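Local coordinates for proximal thread matrix protein 1 (Mytilus galloprovincialis, PDB 4CN9) that probably binds collagen as a matrix protein of the mussel byssus, with two von Willebrand factor type A domains and zinc held at a MIDAS motif, at residues K277-G291 / Y315-V328. Residues are numbered along the deposited sequence; the frame is centred on the assembly and turned at random.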
ATOM      1  N   LYS A 277      -5.877  21.955 -13.763  1.00 19.47           N
ATOM      2  CA  LYS A 277      -5.275  22.879 -12.807  1.00 18.80           C
ATOM      3  C   LYS A 277      -6.185  23.120 -11.600  1.00 20.73           C
ATOM      4  O   LYS A 277      -5.719  23.142 -10.456  1.00 20.89           O
ATOM      5  CB  LYS A 277      -4.937  24.206 -13.476  1.00 22.62           C
ATOM      6  CG  LYS A 277      -3.804  24.131 -14.472  1.00 23.86           C
ATOM      7  CD  LYS A 277      -3.700  25.450 -15.226  1.00 27.14           C
ATOM      8  CE  LYS A 277      -2.387  25.585 -15.945  1.00 29.21           C
ATOM      9  NZ  LYS A 277      -2.367  26.837 -16.775  1.00 32.29           N
ATOM     10  N   ASN A 278      -7.484  23.298 -11.842  1.00 21.50           N
ATOM     11  CA  ASN A 278      -8.412  23.536 -10.742  1.00 21.50           C
ATOM     12  C   ASN A 278      -8.445  22.342  -9.795  1.00 20.59           C
ATOM     13  O   ASN A 278      -8.560  22.506  -8.587  1.00 21.37           O
ATOM     14  CB  ASN A 278      -9.822  23.824 -11.257  1.00 22.10           C
ATOM     15  CG  ASN A 278      -9.938  25.182 -11.949  1.00 24.84           C
ATOM     16  OD1 ASN A 278      -9.005  25.992 -11.944  1.00 24.60           O
ATOM     17  ND2 ASN A 278     -11.103  25.437 -12.534  1.00 24.68           N
ATOM     18  N   PHE A 279      -8.333  21.138 -10.346  1.00 18.98           N
ATOM     19  CA  PHE A 279      -8.308  19.928  -9.529  1.00 22.50           C
ATOM     20  C   PHE A 279      -7.111  19.978  -8.576  1.00 18.03           C
ATOM     21  O   PHE A 279      -7.247  19.760  -7.379  1.00 18.09           O
ATOM     22  CB  PHE A 279      -8.278  18.710 -10.462  1.00 19.33           C
ATOM     23  CG  PHE A 279      -8.120  17.377  -9.776  1.00 16.99           C
ATOM     24  CD1 PHE A 279      -9.182  16.780  -9.135  1.00 19.00           C
ATOM     25  CD2 PHE A 279      -6.927  16.688  -9.848  1.00 19.28           C
ATOM     26  CE1 PHE A 279      -9.048  15.543  -8.537  1.00 21.87           C
ATOM     27  CE2 PHE A 279      -6.789  15.437  -9.253  1.00 18.44           C
ATOM     28  CZ  PHE A 279      -7.850  14.868  -8.610  1.00 19.73           C
ATOM     29  N   MET A 280      -5.938  20.309  -9.098  1.00 18.11           N
ATOM     30  CA  MET A 280      -4.744  20.392  -8.265  1.00 16.51           C
ATOM     31  C   MET A 280      -4.813  21.522  -7.234  1.00 18.19           C
ATOM     32  O   MET A 280      -4.421  21.342  -6.076  1.00 16.58           O
ATOM     33  CB  MET A 280      -3.511  20.528  -9.156  1.00 18.55           C
ATOM     34  CG  MET A 280      -3.313  19.288  -9.991  1.00 21.11           C
ATOM     35  SD  MET A 280      -1.889  19.325 -11.072  1.00 30.39           S
ATOM     36  CE  MET A 280      -2.282  20.735 -12.112  1.00 22.14           C
ATOM     37  N   LYS A 281      -5.314  22.684  -7.645  1.00 19.32           N
ATOM     38  CA  LYS A 281      -5.523  23.792  -6.715  1.00 21.94           C
ATOM     39  C   LYS A 281      -6.508  23.432  -5.594  1.00 19.65           C
ATOM     40  O   LYS A 281      -6.303  23.814  -4.445  1.00 20.41           O
ATOM     41  CB  LYS A 281      -5.991  25.039  -7.477  1.00 21.52           C
ATOM     42  CG  LYS A 281      -4.884  25.672  -8.283  1.00 22.86           C
ATOM     43  CD  LYS A 281      -5.399  26.417  -9.506  1.00 33.09           C
ATOM     44  CE  LYS A 281      -6.486  27.381  -9.142  1.00 31.66           C
ATOM     45  NZ  LYS A 281      -7.112  28.044 -10.315  1.00 31.65           N
ATOM     46  N   ASP A 282      -7.569  22.693  -5.923  1.00 18.17           N
ATOM     47  CA  ASP A 282      -8.529  22.255  -4.917  1.00 18.39           C
ATOM     48  C   ASP A 282      -7.883  21.324  -3.892  1.00 21.39           C
ATOM     49  O   ASP A 282      -8.179  21.395  -2.703  1.00 19.11           O
ATOM     50  CB  ASP A 282      -9.751  21.586  -5.556  1.00 23.28           C
ATOM     51  CG  ASP A 282     -10.662  22.584  -6.278  1.00 29.23           C
ATOM     52  OD1 ASP A 282     -10.449  23.799  -6.125  1.00 25.45           O
ATOM     53  OD2 ASP A 282     -11.586  22.151  -7.004  1.00 31.31           O
ATOM     54  N   ILE A 283      -6.966  20.479  -4.350  1.00 19.20           N
ATOM     55  CA  ILE A 283      -6.220  19.602  -3.456  1.00 16.25           C
ATOM     56  C   ILE A 283      -5.346  20.400  -2.508  1.00 14.69           C
ATOM     57  O   ILE A 283      -5.308  20.139  -1.300  1.00 20.35           O
ATOM     58  CB  ILE A 283      -5.379  18.593  -4.274  1.00 16.58           C
ATOM     59  CG1 ILE A 283      -6.332  17.612  -4.957  1.00 19.45           C
ATOM     60  CG2 ILE A 283      -4.363  17.859  -3.385  1.00 16.66           C
ATOM     61  CD1 ILE A 283      -5.679  16.745  -5.969  1.00 17.37           C
ATOM     62  N   VAL A 284      -4.652  21.400  -3.040  1.00 15.20           N
ATOM     63  CA  VAL A 284      -3.824  22.258  -2.206  1.00 16.16           C
ATOM     64  C   VAL A 284      -4.648  22.870  -1.067  1.00 19.93           C
ATOM     65  O   VAL A 284      -4.202  22.927   0.084  1.00 17.94           O
ATOM     66  CB  VAL A 284      -3.137  23.356  -3.049  1.00 18.44           C
ATOM     67  CG1 VAL A 284      -2.525  24.419  -2.167  1.00 17.46           C
ATOM     68  CG2 VAL A 284      -2.062  22.723  -3.956  1.00 16.59           C
ATOM     69  N   ASP A 285      -5.847  23.334  -1.401  1.00 21.10           N
ATOM     70  CA  ASP A 285      -6.719  23.984  -0.420  1.00 22.78           C
ATOM     71  C   ASP A 285      -7.163  23.071   0.718  1.00 24.16           C
ATOM     72  O   ASP A 285      -7.607  23.556   1.752  1.00 22.38           O
ATOM     73  CB  ASP A 285      -7.959  24.573  -1.107  1.00 22.06           C
ATOM     74  CG  ASP A 285      -7.694  25.934  -1.718  1.00 28.50           C
ATOM     75  OD1 ASP A 285      -6.739  26.628  -1.276  1.00 30.44           O
ATOM     76  OD2 ASP A 285      -8.457  26.319  -2.635  1.00 34.67           O
ATOM     77  N   ARG A 286      -7.048  21.758   0.540  1.00 19.85           N
ATOM     78  CA  ARG A 286      -7.480  20.824   1.567  1.00 20.98           C
ATOM     79  C   ARG A 286      -6.430  20.599   2.642  1.00 25.04           C
ATOM     80  O   ARG A 286      -6.718  19.981   3.668  1.00 25.18           O
ATOM     81  CB  ARG A 286      -7.902  19.492   0.940  1.00 21.97           C
ATOM     82  CG  ARG A 286      -9.050  19.646  -0.035  1.00 24.40           C
ATOM     83  CD  ARG A 286     -10.360  19.854   0.695  1.00 25.14           C
ATOM     84  NE  ARG A 286     -10.736  18.647   1.414  1.00 24.72           N
ATOM     85  CZ  ARG A 286     -11.560  17.719   0.944  1.00 24.97           C
ATOM     86  NH1 ARG A 286     -12.127  17.859  -0.247  1.00 33.63           N
ATOM     87  NH2 ARG A 286     -11.824  16.652   1.677  1.00 33.24           N
ATOM     88  N   PHE A 287      -5.217  21.105   2.438  1.00 21.65           N
ATOM     89  CA  PHE A 287      -4.199  21.000   3.487  1.00 21.20           C
ATOM     90  C   PHE A 287      -4.279  22.180   4.459  1.00 25.43           C
ATOM     91  O   PHE A 287      -4.594  23.307   4.074  1.00 22.80           O
ATOM     92  CB  PHE A 287      -2.800  20.834   2.887  1.00 19.81           C
ATOM     93  CG  PHE A 287      -2.588  19.488   2.245  1.00 18.14           C
ATOM     94  CD1 PHE A 287      -3.038  19.245   0.968  1.00 18.89           C
ATOM     95  CD2 PHE A 287      -1.993  18.453   2.948  1.00 19.98           C
ATOM     96  CE1 PHE A 287      -2.884  18.002   0.386  1.00 22.70           C
ATOM     97  CE2 PHE A 287      -1.816  17.208   2.359  1.00 21.72           C
ATOM     98  CZ  PHE A 287      -2.264  16.980   1.090  1.00 20.13           C
ATOM     99  N   ASN A 288      -3.999  21.901   5.725  1.00 23.08           N
ATOM    100  CA  ASN A 288      -4.213  22.866   6.793  1.00 27.27           C
ATOM    101  C   ASN A 288      -3.243  24.033   6.701  1.00 30.58           C
ATOM    102  O   ASN A 288      -3.623  25.179   6.927  1.00 28.08           O
ATOM    103  CB  ASN A 288      -4.064  22.187   8.155  1.00 25.25           C
ATOM    104  CG  ASN A 288      -4.284  23.150   9.307  1.00 27.78           C
ATOM    105  OD1 ASN A 288      -5.364  23.713   9.448  1.00 28.18           O
ATOM    106  ND2 ASN A 288      -3.248  23.360  10.120  1.00 28.87           N
ATOM    107  N   LYS A 289      -1.996  23.738   6.350  1.00 25.21           N
ATOM    108  CA  LYS A 289      -0.956  24.750   6.336  1.00 28.01           C
ATOM    109  C   LYS A 289       0.146  24.366   5.371  1.00 27.22           C
ATOM    110  O   LYS A 289       0.663  23.252   5.427  1.00 24.72           O
ATOM    111  CB  LYS A 289      -0.340  24.925   7.727  1.00 26.88           C
ATOM    112  CG  LYS A 289       0.655  26.089   7.770  1.00 33.12           C
ATOM    113  CD  LYS A 289       1.014  26.526   9.187  1.00 49.88           C
ATOM    114  CE  LYS A 289       1.891  25.507   9.896  1.00 52.67           C
ATOM    115  NZ  LYS A 289       1.993  25.784  11.362  1.00 55.70           N
ATOM    116  N   THR A 290       0.521  25.297   4.506  1.00 22.66           N
ATOM    117  CA  THR A 290       1.572  25.031   3.534  1.00 25.07           C
ATOM    118  C   THR A 290       2.876  25.679   3.953  1.00 25.60           C
ATOM    119  O   THR A 290       2.892  26.624   4.762  1.00 28.12           O
ATOM    120  CB  THR A 290       1.172  25.533   2.137  1.00 29.52           C
ATOM    121  OG1 THR A 290       0.799  26.915   2.208  1.00 31.88           O
ATOM    122  CG2 THR A 290      -0.005  24.722   1.607  1.00 26.78           C
ATOM    123  N   GLY A 291       3.973  25.170   3.403  1.00 25.62           N
ATOM    124  CA  GLY A 291       5.295  25.685   3.699  1.00 22.20           C
ATOM    125  C   GLY A 291       6.102  24.756   4.583  1.00 26.71           C
ATOM    126  O   GLY A 291       5.702  23.620   4.834  1.00 24.05           O
ATOM    127  N   TYR A 315       7.660  28.075  -2.663  1.00 22.07           N
ATOM    128  CA  TYR A 315       6.498  28.770  -2.139  1.00 21.88           C
ATOM    129  C   TYR A 315       6.057  28.255  -0.780  1.00 25.97           C
ATOM    130  O   TYR A 315       6.145  27.064  -0.496  1.00 24.56           O
ATOM    131  CB  TYR A 315       5.336  28.643  -3.102  1.00 19.81           C
ATOM    132  CG  TYR A 315       5.626  29.124  -4.496  1.00 19.38           C
ATOM    133  CD1 TYR A 315       5.749  30.481  -4.774  1.00 23.82           C
ATOM    134  CD2 TYR A 315       5.754  28.225  -5.546  1.00 21.48           C
ATOM    135  CE1 TYR A 315       6.003  30.931  -6.060  1.00 24.64           C
ATOM    136  CE2 TYR A 315       6.011  28.660  -6.838  1.00 23.16           C
ATOM    137  CZ  TYR A 315       6.139  30.017  -7.089  1.00 24.75           C
ATOM    138  OH  TYR A 315       6.381  30.462  -8.363  1.00 29.92           O
ATOM    139  N   SER A 316       5.577  29.163   0.065  1.00 22.01           N
ATOM    140  CA  SER A 316       5.042  28.756   1.358  1.00 24.84           C
ATOM    141  C   SER A 316       3.550  29.064   1.535  1.00 24.14           C
ATOM    142  O   SER A 316       2.924  28.507   2.427  1.00 36.08           O
ATOM    143  CB  SER A 316       5.865  29.362   2.507  1.00 29.49           C
ATOM    144  OG  SER A 316       5.923  30.770   2.406  1.00 28.58           O
ATOM    145  N   SER A 317       2.972  29.926   0.702  1.00 24.43           N
ATOM    146  CA  SER A 317       1.542  30.247   0.816  1.00 26.60           C
ATOM    147  C   SER A 317       0.695  29.502  -0.211  1.00 24.42           C
ATOM    148  O   SER A 317       1.140  29.225  -1.319  1.00 22.03           O
ATOM    149  CB  SER A 317       1.290  31.768   0.686  1.00 22.97           C
ATOM    150  OG  SER A 317       1.361  32.191  -0.652  1.00 26.90           O
ATOM    151  N   LYS A 318      -0.549  29.221   0.154  1.00 26.24           N
ATOM    152  CA  LYS A 318      -1.470  28.538  -0.726  1.00 26.82           C
ATOM    153  C   LYS A 318      -1.744  29.394  -1.937  1.00 22.48           C
ATOM    154  O   LYS A 318      -1.833  28.901  -3.056  1.00 21.35           O
ATOM    155  CB  LYS A 318      -2.783  28.265   0.003  1.00 30.10           C
ATOM    156  CG  LYS A 318      -2.745  27.053   0.894  1.00 28.65           C
ATOM    157  CD  LYS A 318      -4.101  26.812   1.523  1.00 34.29           C
ATOM    158  CE  LYS A 318      -3.981  25.895   2.719  1.00 32.32           C
ATOM    159  NZ  LYS A 318      -5.295  25.676   3.339  1.00 32.12           N
ATOM    160  N   ALA A 319      -1.885  30.697  -1.712  1.00 26.21           N
ATOM    161  CA  ALA A 319      -2.138  31.619  -2.805  1.00 22.27           C
ATOM    162  C   ALA A 319      -0.997  31.576  -3.818  1.00 21.42           C
ATOM    163  O   ALA A 319      -1.238  31.549  -5.023  1.00 23.36           O
ATOM    164  CB  ALA A 319      -2.351  33.037  -2.283  1.00 23.90           C
ATOM    165  N   ASP A 320       0.244  31.566  -3.337  1.00 21.22           N
ATOM    166  CA  ASP A 320       1.398  31.483  -4.240  1.00 22.23           C
ATOM    167  C   ASP A 320       1.440  30.128  -4.971  1.00 19.31           C
ATOM    168  O   ASP A 320       1.703  30.057  -6.164  1.00 21.69           O
ATOM    169  CB  ASP A 320       2.709  31.669  -3.476  1.00 21.76           C
ATOM    170  CG  ASP A 320       2.949  33.112  -3.036  1.00 28.03           C
ATOM    171  OD1 ASP A 320       2.361  34.039  -3.638  1.00 28.45           O
ATOM    172  OD2 ASP A 320       3.733  33.300  -2.075  1.00 25.04           O
ATOM    173  N   ILE A 321       1.199  29.049  -4.242  1.00 20.24           N
ATOM    174  CA  ILE A 321       1.216  27.725  -4.856  1.00 19.74           C
ATOM    175  C   ILE A 321       0.154  27.622  -5.949  1.00 20.54           C
ATOM    176  O   ILE A 321       0.443  27.208  -7.071  1.00 20.80           O
ATOM    177  CB  ILE A 321       1.039  26.628  -3.809  1.00 16.64           C
ATOM    178  CG1 ILE A 321       2.266  26.594  -2.916  1.00 18.99           C
ATOM    179  CG2 ILE A 321       0.815  25.269  -4.491  1.00 17.82           C
ATOM    180  CD1 ILE A 321       2.084  25.824  -1.647  1.00 21.93           C
ATOM    181  N   LYS A 322      -1.067  28.038  -5.640  1.00 19.14           N
ATOM    182  CA  LYS A 322      -2.141  27.973  -6.625  1.00 22.44           C
ATOM    183  C   LYS A 322      -1.897  28.871  -7.836  1.00 21.85           C
ATOM    184  O   LYS A 322      -2.174  28.480  -8.953  1.00 21.89           O
ATOM    185  CB  LYS A 322      -3.480  28.302  -5.965  1.00 22.69           C
ATOM    186  CG  LYS A 322      -3.819  27.319  -4.867  1.00 22.90           C
ATOM    187  CD  LYS A 322      -5.225  27.510  -4.314  1.00 29.64           C
ATOM    188  CE  LYS A 322      -5.421  28.836  -3.642  1.00 34.03           C
ATOM    189  NZ  LYS A 322      -6.864  29.005  -3.304  1.00 35.33           N
ATOM    190  N   GLY A 323      -1.386  30.076  -7.614  1.00 23.27           N
ATOM    191  CA  GLY A 323      -1.065  30.962  -8.719  1.00 23.34           C
ATOM    192  C   GLY A 323       0.074  30.410  -9.567  1.00 22.88           C
ATOM    193  O   GLY A 323       0.106  30.614 -10.774  1.00 24.24           O
ATOM    194  N   ALA A 324       1.014  29.705  -8.943  1.00 24.12           N
ATOM    195  CA  ALA A 324       2.107  29.099  -9.706  1.00 20.05           C
ATOM    196  C   ALA A 324       1.582  27.968 -10.592  1.00 22.01           C
ATOM    197  O   ALA A 324       2.001  27.817 -11.752  1.00 21.52           O
ATOM    198  CB  ALA A 324       3.197  28.595  -8.771  1.00 24.75           C
ATOM    199  N   ILE A 325       0.661  27.177 -10.052  1.00 20.23           N
ATOM    200  CA  ILE A 325       0.039  26.109 -10.834  1.00 21.51           C
ATOM    201  C   ILE A 325      -0.651  26.689 -12.071  1.00 20.96           C
ATOM    202  O   ILE A 325      -0.532  26.162 -13.183  1.00 19.12           O
ATOM    203  CB  ILE A 325      -0.972  25.321  -9.972  1.00 22.21           C
ATOM    204  CG1 ILE A 325      -0.207  24.401  -9.009  1.00 20.56           C
ATOM    205  CG2 ILE A 325      -1.907  24.513 -10.844  1.00 23.71           C
ATOM    206  CD1 ILE A 325      -1.030  23.879  -7.881  1.00 21.56           C
ATOM    207  N   ASP A 326      -1.327  27.814 -11.880  1.00 24.36           N
ATOM    208  CA  ASP A 326      -2.104  28.428 -12.951  1.00 23.20           C
ATOM    209  C   ASP A 326      -1.267  29.023 -14.082  1.00 28.17           C
ATOM    210  O   ASP A 326      -1.735  29.122 -15.221  1.00 28.83           O
ATOM    211  CB  ASP A 326      -3.023  29.495 -12.368  1.00 31.13           C
ATOM    212  CG  ASP A 326      -4.406  28.957 -12.057  1.00 30.32           C
ATOM    213  OD1 ASP A 326      -4.773  27.911 -12.623  1.00 31.24           O
ATOM    214  OD2 ASP A 326      -5.114  29.570 -11.243  1.00 33.69           O
ATOM    215  N   LYS A 327      -0.041  29.424 -13.766  1.00 25.76           N
ATOM    216  CA  LYS A 327       0.872  29.982 -14.756  1.00 25.46           C
ATOM    217  C   LYS A 327       1.509  28.936 -15.675  1.00 25.82           C
ATOM    218  O   LYS A 327       2.098  29.277 -16.701  1.00 29.41           O
ATOM    219  CB  LYS A 327       1.987  30.768 -14.052  1.00 26.85           C
ATOM    220  CG  LYS A 327       1.579  32.154 -13.583  1.00 35.78           C
ATOM    221  CD  LYS A 327       2.768  32.930 -13.015  1.00 45.75           C
ATOM    222  CE  LYS A 327       2.338  33.811 -11.848  1.00 44.61           C
ATOM    223  NZ  LYS A 327       3.491  34.458 -11.153  1.00 52.27           N
ATOM    224  N   VAL A 328       1.396  27.664 -15.328  1.00 25.65           N
ATOM    225  CA  VAL A 328       2.046  26.617 -16.117  1.00 26.03           C
ATOM    226  C   VAL A 328       1.409  26.495 -17.503  1.00 25.91           C
ATOM    227  O   VAL A 328       0.196  26.375 -17.626  1.00 31.57           O
ATOM    228  CB  VAL A 328       2.021  25.267 -15.375  1.00 29.86           C
ATOM    229  CG1 VAL A 328       2.528  24.134 -16.264  1.00 31.02           C
ATOM    230  CG2 VAL A 328       2.870  25.369 -14.129  1.00 25.61           C
TER
HETATM  231  O   HOH W   1      -4.114  27.873   5.428  1.00 44.43           O
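Lys277 runs past Ile325 in the opposite sense, its extended chain carrying the ammonium to the C-terminal end of helix 318-327. There Lys277 NZ donates to Val328 O at 2.7 Å, in the carbonyl plane, and to Asp326 O at 2.8 Å from well above that carbonyl's plane. Cutting Lys277 back to an alanine is likely to leave both carbonyls without this donor and take part of the cover from Ile325 CG2. Lys281 instead bends at chi3 (52°) and crosses Asp326 at about a right angle, its NZ meeting OD2 on the syn side at 2.7 Å in a salt bridge; Asn278 OD1 takes a second bond from the same NZ. One turn on, the charges are exchanged: Lys322 NZ sits between the two oxygens of the Asp285 carboxylate, on the syn lone pairs of OD1 (3.1 Å) and OD2. Beneath these pairs the helices pack knobs-into-holes, with axes 9.7 Å apart at closest approach and 168° between their directions, hence nearly antiparallel. Val284 fits among Lys318, Ile321, Lys322 and Ile325, while Ile325 fits among Lys277, Met280, Lys281 and Val284. Both helices belong to the second von Willebrand factor type A domain, a Rossmann-like fold of helices around a mixed sheet; Val284 and Ile321 both touch Phe297 of strand 295-302. Farther along the chain, Lys318 NZ lies 2.6 Å from Phe287 O and donates to it end-on to the carbonyl (C=O...N 178°). Thr290 lays CG2 against Lys318 CG at 3.7 Å and directs OG1 to Ser316 O at 2.7 Å, from above the carbonyl plane. Next to it Gly291 has backbone angles that call for glycine, and a CB there would also crowd Ser316 CB.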